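Local coordinates for putative hyaluronoglucosaminidase (Clostridium perfringens, PDB 6PWI), which belongs to glycoside hydrolase family 84 and probably has hexosaminidase activity, this chain holding the barrel domain of a longer, probably cell-wall-anchored protein, at residues L403-L411 against D448-K456; N193-K201 against E239-N249. All blocks are in the same frame, centred on the assembly; numbering follows the deposited sequence.

Contact 1: residues L403-L411 against D448-K456; sequences LLMGKGEML and DFDMDKSWK
W455 and K407 set the geometry of this contact. The indole lies against the backbone at G406 and K407: G406 C stands 3.2 Å above the ring plane and K407 N 3.4 Å above it, on one face and both displaced toward the rim. K407 CB covers the same ring system, 4.0 Å from the centroid of its five-membered ring and 29° off the normal, a CH-pi contact. At the indole edge W455 NE1 donates to M405 O at 2.8 Å (152° at the hydrogen), the acceptor lying near the ring plane. K407 CG is set between the backbone N and carbonyl carbon (chi1 63°), and the extended chain crosses M451 to reach D452, where K407 NZ meets the syn lone pair of D452 OD1 at 2.6 Å in a salt bridge. M451 lays SD 3.7 Å from E409 CA, and the bend at chi3 brings CE beside K407 NZ. F449 turns its ring edge to G408 O, while L411 CD1 approaches F449 CE2 obliquely at 4.0 Å. A water bridges G408 N and M451 O. E490 adds a second carboxylate for K407 NZ and, through its N, the donor to E409 OE1. The chemistry thus joins the loop between barrel strands 387-391 and 418-423 to the N-terminal part of helix 451-462 by one directed indole bond and a charge pair, two acidic partners probably stabilising the protonated lysine.

Contact 2: residues N193-K201 against E239-N249; sequences NENRKDLMK and EMVDVGIATKN
M200 reaches from helix 193-204 into a hole formed by M240, V243, G244 and T247 on helix 231-247. Its CB is 4.1 Å from V243 CG1, with T247 OG1 also close. M200 CG then passes N249 O at 3.7 Å, and SD lies close to N249 O, M240 O and G244 N. A bend at chi3 (-70°) carries CE along helix 231-247 to M240, where M200 CE lies 3.3 Å from M240 O and also touches CB. The packing is reciprocal: M240 is a knob among N193, R196, K197 and M200, with M240 SD 3.6 Å from R196 CD and CE beside N193 OD1. That oxygen accepts from R196 NH1, which approaches nearly along the C=O axis, though the bond is bent at the hydrogen (136°); R196 NE pairs with E184. K197 crosses V243 at about a right angle before its NZ forms a salt bridge with E239 OE1, 3.1 Å away and above the carboxylate plane. T247 OG1 donates to V243 O and accepts from N249 N, the second bond forming an ST turn at the helix end, where K248 leaves helical geometry. The helical segments run 9.3 Å apart at 10°, nearly parallel, as expected of adjacent outer helices of a (beta/alpha)8 barrel. Strand 210-213 packs against their barrel-facing side through Y211, which touches R196, M200 and N249, while F182 of strand 179-184 meets L199 and N249.

From the N terminus, the chain leaves barrel strand 179-184, forms helix 193-204, passes through strand 210-213 and returns along helix 231-247. Contact 2 closes this early excursion, with 37 residues between its segments. The chain then builds barrel strands 250-255 to 387-391 before contact 1 opens in the loop between strands 387-391 and 418-423; it closes at helix 451-462, after 36 intervening residues that include the last barrel strand and helix 433-444. The two closures are in series, neither nested nor crossed. Their centres are 24 Å apart, their nearest atoms about 10 Å, and they do not touch. Contact 2 joins neighbouring early helices; contact 1 ties a late loop to a helix following the barrel.

Contact 1: residues L403-L411 against D448-K456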
loop_
_atom_site.group_PDB
_atom_site.type_symbol
_atom_site.label_atom_id
_atom_site.label_comp_id
_atom_site.label_asym_id
_atom_site.label_seq_id
_atom_site.Cartn_x
_atom_site.Cartn_y
_atom_site.Cartn_z
ATOM N N LEU A 403 -6.824 -13.744 4.317
ATOM C CA LEU A 403 -6.639 -12.309 4.209
ATOM C C LEU A 403 -5.341 -11.988 4.940
ATOM O O LEU A 403 -5.090 -12.541 6.007
ATOM C CB LEU A 403 -7.808 -11.584 4.876
ATOM C CG LEU A 403 -9.149 -11.643 4.152
ATOM C CD1 LEU A 403 -10.143 -10.699 4.811
ATOM C CD2 LEU A 403 -8.999 -11.310 2.673
ATOM N N LEU A 404 -4.509 -11.124 4.353
ATOM C CA LEU A 404 -3.252 -10.761 4.992
ATOM C C LEU A 404 -3.276 -9.278 5.350
ATOM O O LEU A 404 -3.077 -8.425 4.487
ATOM C CB LEU A 404 -2.084 -11.115 4.064
ATOM C CG LEU A 404 -2.039 -12.573 3.603
ATOM C CD1 LEU A 404 -0.923 -12.795 2.588
ATOM C CD2 LEU A 404 -1.887 -13.507 4.797
ATOM N N MET A 405 -3.545 -8.986 6.627
ATOM C CA MET A 405 -3.716 -7.611 7.066
ATOM C C MET A 405 -2.866 -7.337 8.310
ATOM O O MET A 405 -3.244 -6.522 9.154
ATOM C CB MET A 405 -5.188 -7.316 7.378
ATOM C CG MET A 405 -6.131 -7.446 6.191
ATOM S SD MET A 405 -7.866 -7.340 6.714
ATOM C CE MET A 405 -8.245 -5.646 6.280
ATOM N N GLY A 406 -1.715 -8.012 8.411
ATOM C CA GLY A 406 -0.809 -7.788 9.522
ATOM C C GLY A 406 0.094 -6.579 9.286
ATOM O O GLY A 406 0.020 -5.939 8.244
ATOM N N LYS A 407 0.961 -6.294 10.259
ATOM C CA LYS A 407 1.914 -5.199 10.174
ATOM C C LYS A 407 2.982 -5.507 9.122
ATOM O O LYS A 407 3.096 -6.638 8.652
ATOM C CB LYS A 407 2.568 -5.013 11.543
ATOM C CG LYS A 407 3.391 -6.205 12.016
ATOM C CD LYS A 407 3.648 -6.204 13.499
ATOM C CE LYS A 407 4.750 -7.162 13.893
ATOM N NZ LYS A 407 5.173 -6.939 15.293
ATOM N N GLY A 408 3.787 -4.491 8.786
ATOM C CA GLY A 408 4.841 -4.620 7.792
ATOM C C GLY A 408 6.101 -5.273 8.356
ATOM O O GLY A 408 7.132 -4.619 8.500
ATOM N N GLU A 409 6.007 -6.577 8.639
ATOM C CA GLU A 409 7.092 -7.367 9.193
ATOM C C GLU A 409 8.273 -7.450 8.227
ATOM O O GLU A 409 9.405 -7.632 8.668
ATOM C CB GLU A 409 6.615 -8.795 9.449
ATOM C CG GLU A 409 6.050 -9.014 10.834
ATOM C CD GLU A 409 5.793 -10.478 11.149
ATOM O OE1 GLU A 409 4.604 -10.879 11.156
ATOM O OE2 GLU A 409 6.782 -11.221 11.373
ATOM N N MET A 410 8.011 -7.341 6.916
ATOM C CA MET A 410 9.039 -7.578 5.909
ATOM C C MET A 410 9.797 -6.294 5.568
ATOM O O MET A 410 10.620 -6.296 4.657
ATOM C CB MET A 410 8.428 -8.164 4.632
ATOM C CG MET A 410 7.818 -9.528 4.866
ATOM S SD MET A 410 6.691 -10.049 3.562
ATOM C CE MET A 410 7.842 -10.831 2.428
ATOM N N LEU A 411 9.528 -5.210 6.308
ATOM C CA LEU A 411 10.066 -3.900 5.978
ATOM C C LEU A 411 11.118 -3.499 7.010
ATOM O O LEU A 411 10.774 -3.080 8.110
ATOM C CB LEU A 411 8.913 -2.887 5.942
ATOM C CG LEU A 411 7.740 -3.245 5.028
ATOM C CD1 LEU A 411 6.660 -2.178 5.086
ATOM C CD2 LEU A 411 8.199 -3.470 3.594
ATOM N N ASP A 448 12.155 6.063 10.422
ATOM C CA ASP A 448 11.137 6.293 11.433
ATOM C C ASP A 448 9.957 5.342 11.252
ATOM O O ASP A 448 8.889 5.587 11.804
ATOM C CB ASP A 448 10.650 7.744 11.431
ATOM C CG ASP A 448 11.750 8.771 11.641
ATOM O OD1 ASP A 448 12.792 8.415 12.234
ATOM O OD2 ASP A 448 11.560 9.925 11.200
ATOM N N PHE A 449 10.139 4.257 10.490
ATOM C CA PHE A 449 9.040 3.319 10.335
ATOM C C PHE A 449 8.883 2.484 11.603
ATOM O O PHE A 449 9.755 1.683 11.950
ATOM C CB PHE A 449 9.188 2.430 9.101
ATOM C CG PHE A 449 8.019 1.502 8.892
ATOM C CD1 PHE A 449 6.759 2.004 8.594
ATOM C CD2 PHE A 449 8.169 0.129 9.009
ATOM C CE1 PHE A 449 5.681 1.152 8.406
ATOM C CE2 PHE A 449 7.090 -0.725 8.818
ATOM C CZ PHE A 449 5.850 -0.212 8.513
ATOM N N ASP A 450 7.747 2.705 12.277
ATOM C CA ASP A 450 7.351 1.951 13.453
ATOM C C ASP A 450 6.242 0.973 13.071
ATOM O O ASP A 450 5.058 1.281 13.153
ATOM C CB ASP A 450 6.960 2.874 14.606
ATOM C CG ASP A 450 6.899 2.147 15.934
ATOM O OD1 ASP A 450 6.131 1.173 16.043
ATOM O OD2 ASP A 450 7.635 2.553 16.842
ATOM N N MET A 451 6.680 -0.208 12.641
ATOM C CA MET A 451 5.885 -1.356 12.254
ATOM C C MET A 451 4.617 -1.476 13.107
ATOM O O MET A 451 3.515 -1.531 12.563
ATOM C CB MET A 451 6.783 -2.581 12.437
ATOM C CG MET A 451 6.235 -3.877 11.939
ATOM S SD MET A 451 7.487 -5.163 12.198
ATOM C CE MET A 451 7.903 -4.947 13.929
ATOM N N ASP A 452 4.770 -1.504 14.442
ATOM C CA ASP A 452 3.661 -1.810 15.342
ATOM C C ASP A 452 2.683 -0.640 15.427
ATOM O O ASP A 452 1.469 -0.845 15.430
ATOM C CB ASP A 452 4.142 -2.275 16.723
ATOM C CG ASP A 452 4.829 -3.635 16.718
ATOM O OD1 ASP A 452 4.622 -4.395 15.755
ATOM O OD2 ASP A 452 5.577 -3.925 17.668
ATOM N N LYS A 453 3.222 0.581 15.500
ATOM C CA LYS A 453 2.424 1.771 15.736
ATOM C C LYS A 453 1.702 2.161 14.448
ATOM O O LYS A 453 0.516 2.481 14.462
ATOM C CB LYS A 453 3.318 2.891 16.274
ATOM C CG LYS A 453 2.603 4.192 16.601
ATOM C CD LYS A 453 3.481 5.178 17.355
ATOM C CE LYS A 453 3.072 6.623 17.168
ATOM N NZ LYS A 453 1.599 6.761 17.228
ATOM N N SER A 454 2.441 2.116 13.337
ATOM C CA SER A 454 1.931 2.446 12.018
ATOM C C SER A 454 0.747 1.543 11.673
ATOM O O SER A 454 -0.295 2.011 11.223
ATOM C CB SER A 454 3.036 2.325 11.008
ATOM O OG SER A 454 2.547 2.588 9.710
ATOM N N TRP A 455 0.920 0.241 11.909
ATOM C CA TRP A 455 -0.130 -0.733 11.684
ATOM C C TRP A 455 -1.386 -0.345 12.465
ATOM O O TRP A 455 -2.477 -0.277 11.908
ATOM C CB TRP A 455 0.389 -2.119 12.056
ATOM C CG TRP A 455 -0.580 -3.238 11.838
ATOM C CD1 TRP A 455 -1.274 -3.537 10.700
ATOM C CD2 TRP A 455 -0.938 -4.245 12.798
ATOM N NE1 TRP A 455 -2.045 -4.651 10.885
ATOM C CE2 TRP A 455 -1.861 -5.108 12.164
ATOM C CE3 TRP A 455 -0.569 -4.496 14.127
ATOM C CZ2 TRP A 455 -2.414 -6.207 12.820
ATOM C CZ3 TRP A 455 -1.117 -5.581 14.776
ATOM C CH2 TRP A 455 -2.026 -6.423 14.128
ATOM N N LYS A 456 -1.217 -0.056 13.756
ATOM C CA LYS A 456 -2.343 0.261 14.620
ATOM C C LYS A 456 -3.005 1.568 14.172
ATOM O O LYS A 456 -4.232 1.680 14.162
ATOM C CB LYS A 456 -1.877 0.319 16.079
ATOM C CG LYS A 456 -2.992 0.403 17.109
ATOM C CD LYS A 456 -2.536 0.838 18.481
ATOM C CE LYS A 456 -3.696 0.978 19.446
ATOM N NZ LYS A 456 -3.292 1.665 20.697
HETATM O O HOH W 1 3.188 -1.648 9.918
#

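Contact 2: residues N193-K201 against E239-N249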
loop_
_atom_site.group_PDB
_atom_site.type_symbol
_atom_site.label_atom_id
_atom_site.label_comp_id
_atom_site.label_asym_id
_atom_site.label_seq_id
_atom_site.Cartn_x
_atom_site.Cartn_y
_atom_site.Cartn_z
ATOM N N ASN A 193 -12.799 -1.518 -11.639
ATOM C CA ASN A 193 -12.403 -0.142 -11.891
ATOM C C ASN A 193 -12.745 0.742 -10.689
ATOM O O ASN A 193 -11.953 1.602 -10.319
ATOM C CB ASN A 193 -12.961 0.381 -13.217
ATOM C CG ASN A 193 -12.381 -0.331 -14.420
ATOM O OD1 ASN A 193 -11.336 -0.972 -14.329
ATOM N ND2 ASN A 193 -13.051 -0.225 -15.557
ATOM N N GLU A 194 -13.912 0.523 -10.075
ATOM C CA GLU A 194 -14.288 1.235 -8.863
ATOM C C GLU A 194 -13.157 1.143 -7.829
ATOM O O GLU A 194 -12.781 2.159 -7.237
ATOM C CB GLU A 194 -15.615 0.685 -8.327
ATOM C CG GLU A 194 -16.303 1.578 -7.298
ATOM C CD GLU A 194 -17.664 1.103 -6.785
ATOM O OE1 GLU A 194 -18.048 -0.055 -7.081
ATOM O OE2 GLU A 194 -18.350 1.892 -6.085
ATOM N N ASN A 195 -12.616 -0.074 -7.630
ATOM C CA ASN A 195 -11.638 -0.347 -6.584
ATOM C C ASN A 195 -10.263 0.207 -6.952
ATOM O O ASN A 195 -9.552 0.700 -6.077
ATOM C CB ASN A 195 -11.560 -1.831 -6.210
ATOM C CG ASN A 195 -12.535 -2.245 -5.124
ATOM O OD1 ASN A 195 -12.709 -1.545 -4.123
ATOM N ND2 ASN A 195 -13.170 -3.394 -5.305
ATOM N N ARG A 196 -9.885 0.118 -8.236
ATOM C CA ARG A 196 -8.621 0.688 -8.676
ATOM C C ARG A 196 -8.590 2.187 -8.383
ATOM O O ARG A 196 -7.577 2.707 -7.922
ATOM C CB ARG A 196 -8.364 0.404 -10.155
ATOM C CG ARG A 196 -7.902 -1.016 -10.433
ATOM C CD ARG A 196 -8.249 -1.390 -11.860
ATOM N NE ARG A 196 -7.707 -2.674 -12.265
ATOM C CZ ARG A 196 -8.175 -3.383 -13.281
ATOM N NH1 ARG A 196 -9.198 -2.926 -13.983
ATOM N NH2 ARG A 196 -7.626 -4.541 -13.593
ATOM N N LYS A 197 -9.708 2.872 -8.645
ATOM C CA LYS A 197 -9.795 4.302 -8.406
ATOM C C LYS A 197 -9.693 4.580 -6.908
ATOM O O LYS A 197 -9.055 5.546 -6.503
ATOM C CB LYS A 197 -11.089 4.867 -8.996
ATOM C CG LYS A 197 -11.126 4.878 -10.515
ATOM C CD LYS A 197 -12.430 5.368 -11.073
ATOM C CE LYS A 197 -12.604 4.970 -12.523
ATOM N NZ LYS A 197 -13.998 5.200 -12.968
ATOM N N ASP A 198 -10.312 3.710 -6.103
ATOM C CA ASP A 198 -10.392 3.900 -4.666
ATOM C C ASP A 198 -9.022 3.713 -4.021
ATOM O O ASP A 198 -8.717 4.404 -3.051
ATOM C CB ASP A 198 -11.421 2.964 -4.030
ATOM C CG ASP A 198 -11.934 3.473 -2.695
ATOM O OD1 ASP A 198 -12.335 4.651 -2.638
ATOM O OD2 ASP A 198 -11.926 2.688 -1.722
ATOM N N LEU A 199 -8.219 2.772 -4.547
ATOM C CA LEU A 199 -6.878 2.536 -4.029
ATOM C C LEU A 199 -5.979 3.710 -4.398
ATOM O O LEU A 199 -5.193 4.170 -3.572
ATOM C CB LEU A 199 -6.308 1.210 -4.548
ATOM C CG LEU A 199 -6.929 -0.072 -3.982
ATOM C CD1 LEU A 199 -6.108 -1.286 -4.387
ATOM C CD2 LEU A 199 -7.057 -0.021 -2.471
ATOM N N MET A 200 -6.122 4.207 -5.632
ATOM C CA MET A 200 -5.365 5.375 -6.052
ATOM C C MET A 200 -5.703 6.549 -5.134
ATOM O O MET A 200 -4.815 7.282 -4.711
ATOM C CB MET A 200 -5.638 5.740 -7.512
ATOM C CG MET A 200 -4.813 4.924 -8.481
ATOM S SD MET A 200 -5.049 5.414 -10.212
ATOM C CE MET A 200 -6.727 4.848 -10.489
ATOM N N LYS A 201 -6.986 6.685 -4.795
ATOM C CA LYS A 201 -7.445 7.752 -3.924
ATOM C C LYS A 201 -6.830 7.577 -2.536
ATOM O O LYS A 201 -6.493 8.559 -1.877
ATOM C CB LYS A 201 -8.975 7.782 -3.933
ATOM C CG LYS A 201 -9.626 8.926 -3.171
ATOM C CD LYS A 201 -11.113 9.060 -3.473
ATOM C CE LYS A 201 -11.843 9.992 -2.522
ATOM N NZ LYS A 201 -11.695 9.561 -1.111
ATOM N N GLU A 239 -10.534 7.040 -17.543
ATOM C CA GLU A 239 -11.157 7.421 -16.284
ATOM C C GLU A 239 -10.212 7.137 -15.115
ATOM O O GLU A 239 -10.130 7.929 -14.181
ATOM C CB GLU A 239 -12.495 6.708 -16.087
ATOM C CG GLU A 239 -13.667 7.414 -16.737
ATOM C CD GLU A 239 -15.005 6.724 -16.531
ATOM O OE1 GLU A 239 -15.030 5.658 -15.883
ATOM O OE2 GLU A 239 -16.025 7.255 -17.018
ATOM N N MET A 240 -9.489 6.012 -15.182
ATOM C CA MET A 240 -8.564 5.639 -14.124
ATOM C C MET A 240 -7.347 6.560 -14.133
ATOM O O MET A 240 -6.869 6.955 -13.072
ATOM C CB MET A 240 -8.128 4.177 -14.239
ATOM C CG MET A 240 -9.243 3.228 -13.874
ATOM S SD MET A 240 -8.738 1.499 -13.881
ATOM C CE MET A 240 -8.893 1.075 -15.616
ATOM N N VAL A 241 -6.878 6.912 -15.335
ATOM C CA VAL A 241 -5.728 7.784 -15.495
ATOM C C VAL A 241 -6.044 9.164 -14.912
ATOM O O VAL A 241 -5.190 9.798 -14.291
ATOM C CB VAL A 241 -5.286 7.847 -16.971
ATOM C CG1 VAL A 241 -4.289 8.964 -17.225
ATOM C CG2 VAL A 241 -4.734 6.513 -17.449
ATOM N N ASP A 242 -7.288 9.615 -15.091
ATOM C CA ASP A 242 -7.708 10.904 -14.573
ATOM C C ASP A 242 -7.682 10.887 -13.045
ATOM O O ASP A 242 -7.268 11.872 -12.431
ATOM C CB ASP A 242 -9.076 11.318 -15.125
ATOM C CG ASP A 242 -9.090 11.768 -16.584
ATOM O OD1 ASP A 242 -7.989 11.985 -17.175
ATOM O OD2 ASP A 242 -10.211 11.906 -17.131
ATOM N N VAL A 243 -8.122 9.771 -12.434
ATOM C CA VAL A 243 -8.065 9.648 -10.984
ATOM C C VAL A 243 -6.603 9.712 -10.543
ATOM O O VAL A 243 -6.273 10.388 -9.567
ATOM C CB VAL A 243 -8.786 8.398 -10.436
ATOM C CG1 VAL A 243 -8.519 8.220 -8.950
ATOM C CG2 VAL A 243 -10.285 8.455 -10.678
ATOM N N GLY A 244 -5.736 9.029 -11.305
ATOM C CA GLY A 244 -4.298 9.087 -11.107
ATOM C C GLY A 244 -3.757 10.518 -11.131
ATOM O O GLY A 244 -2.906 10.868 -10.314
ATOM N N ILE A 245 -4.248 11.334 -12.076
ATOM C CA ILE A 245 -3.782 12.706 -12.205
ATOM C C ILE A 245 -4.257 13.529 -11.008
ATOM O O ILE A 245 -3.503 14.344 -10.490
ATOM C CB ILE A 245 -4.184 13.328 -13.560
ATOM C CG1 ILE A 245 -3.371 12.723 -14.711
ATOM C CG2 ILE A 245 -4.076 14.853 -13.523
ATOM C CD1 ILE A 245 -4.048 12.806 -16.057
ATOM N N ALA A 246 -5.497 13.300 -10.566
ATOM C CA ALA A 246 -6.090 14.083 -9.490
ATOM C C ALA A 246 -5.433 13.767 -8.143
ATOM O O ALA A 246 -5.334 14.641 -7.287
ATOM C CB ALA A 246 -7.580 13.845 -9.441
ATOM N N THR A 247 -4.996 12.512 -7.963
ATOM C CA THR A 247 -4.501 12.028 -6.681
ATOM C C THR A 247 -2.975 12.002 -6.676
ATOM O O THR A 247 -2.358 11.939 -5.613
ATOM C CB THR A 247 -5.000 10.605 -6.397
ATOM O OG1 THR A 247 -4.486 9.758 -7.429
ATOM C CG2 THR A 247 -6.507 10.506 -6.287
ATOM N N LYS A 248 -2.395 12.018 -7.886
ATOM C CA LYS A 248 -0.960 12.019 -8.154
ATOM C C LYS A 248 -0.349 10.658 -7.833
ATOM O O LYS A 248 0.867 10.485 -7.879
ATOM C CB LYS A 248 -0.231 13.233 -7.566
ATOM C CG LYS A 248 -0.118 14.406 -8.526
ATOM C CD LYS A 248 0.616 15.606 -7.970
ATOM C CE LYS A 248 0.406 16.852 -8.804
ATOM N NZ LYS A 248 0.777 16.638 -10.226
ATOM N N ASN A 249 -1.226 9.700 -7.529
ATOM C CA ASN A 249 -0.901 8.288 -7.516
ATOM C C ASN A 249 -1.029 7.792 -8.960
ATOM O O ASN A 249 -2.039 7.199 -9.329
ATOM C CB ASN A 249 -1.828 7.581 -6.518
ATOM C CG ASN A 249 -1.413 6.180 -6.104
ATOM O OD1 ASN A 249 -1.577 5.816 -4.945
ATOM N ND2 ASN A 249 -0.905 5.370 -7.022
#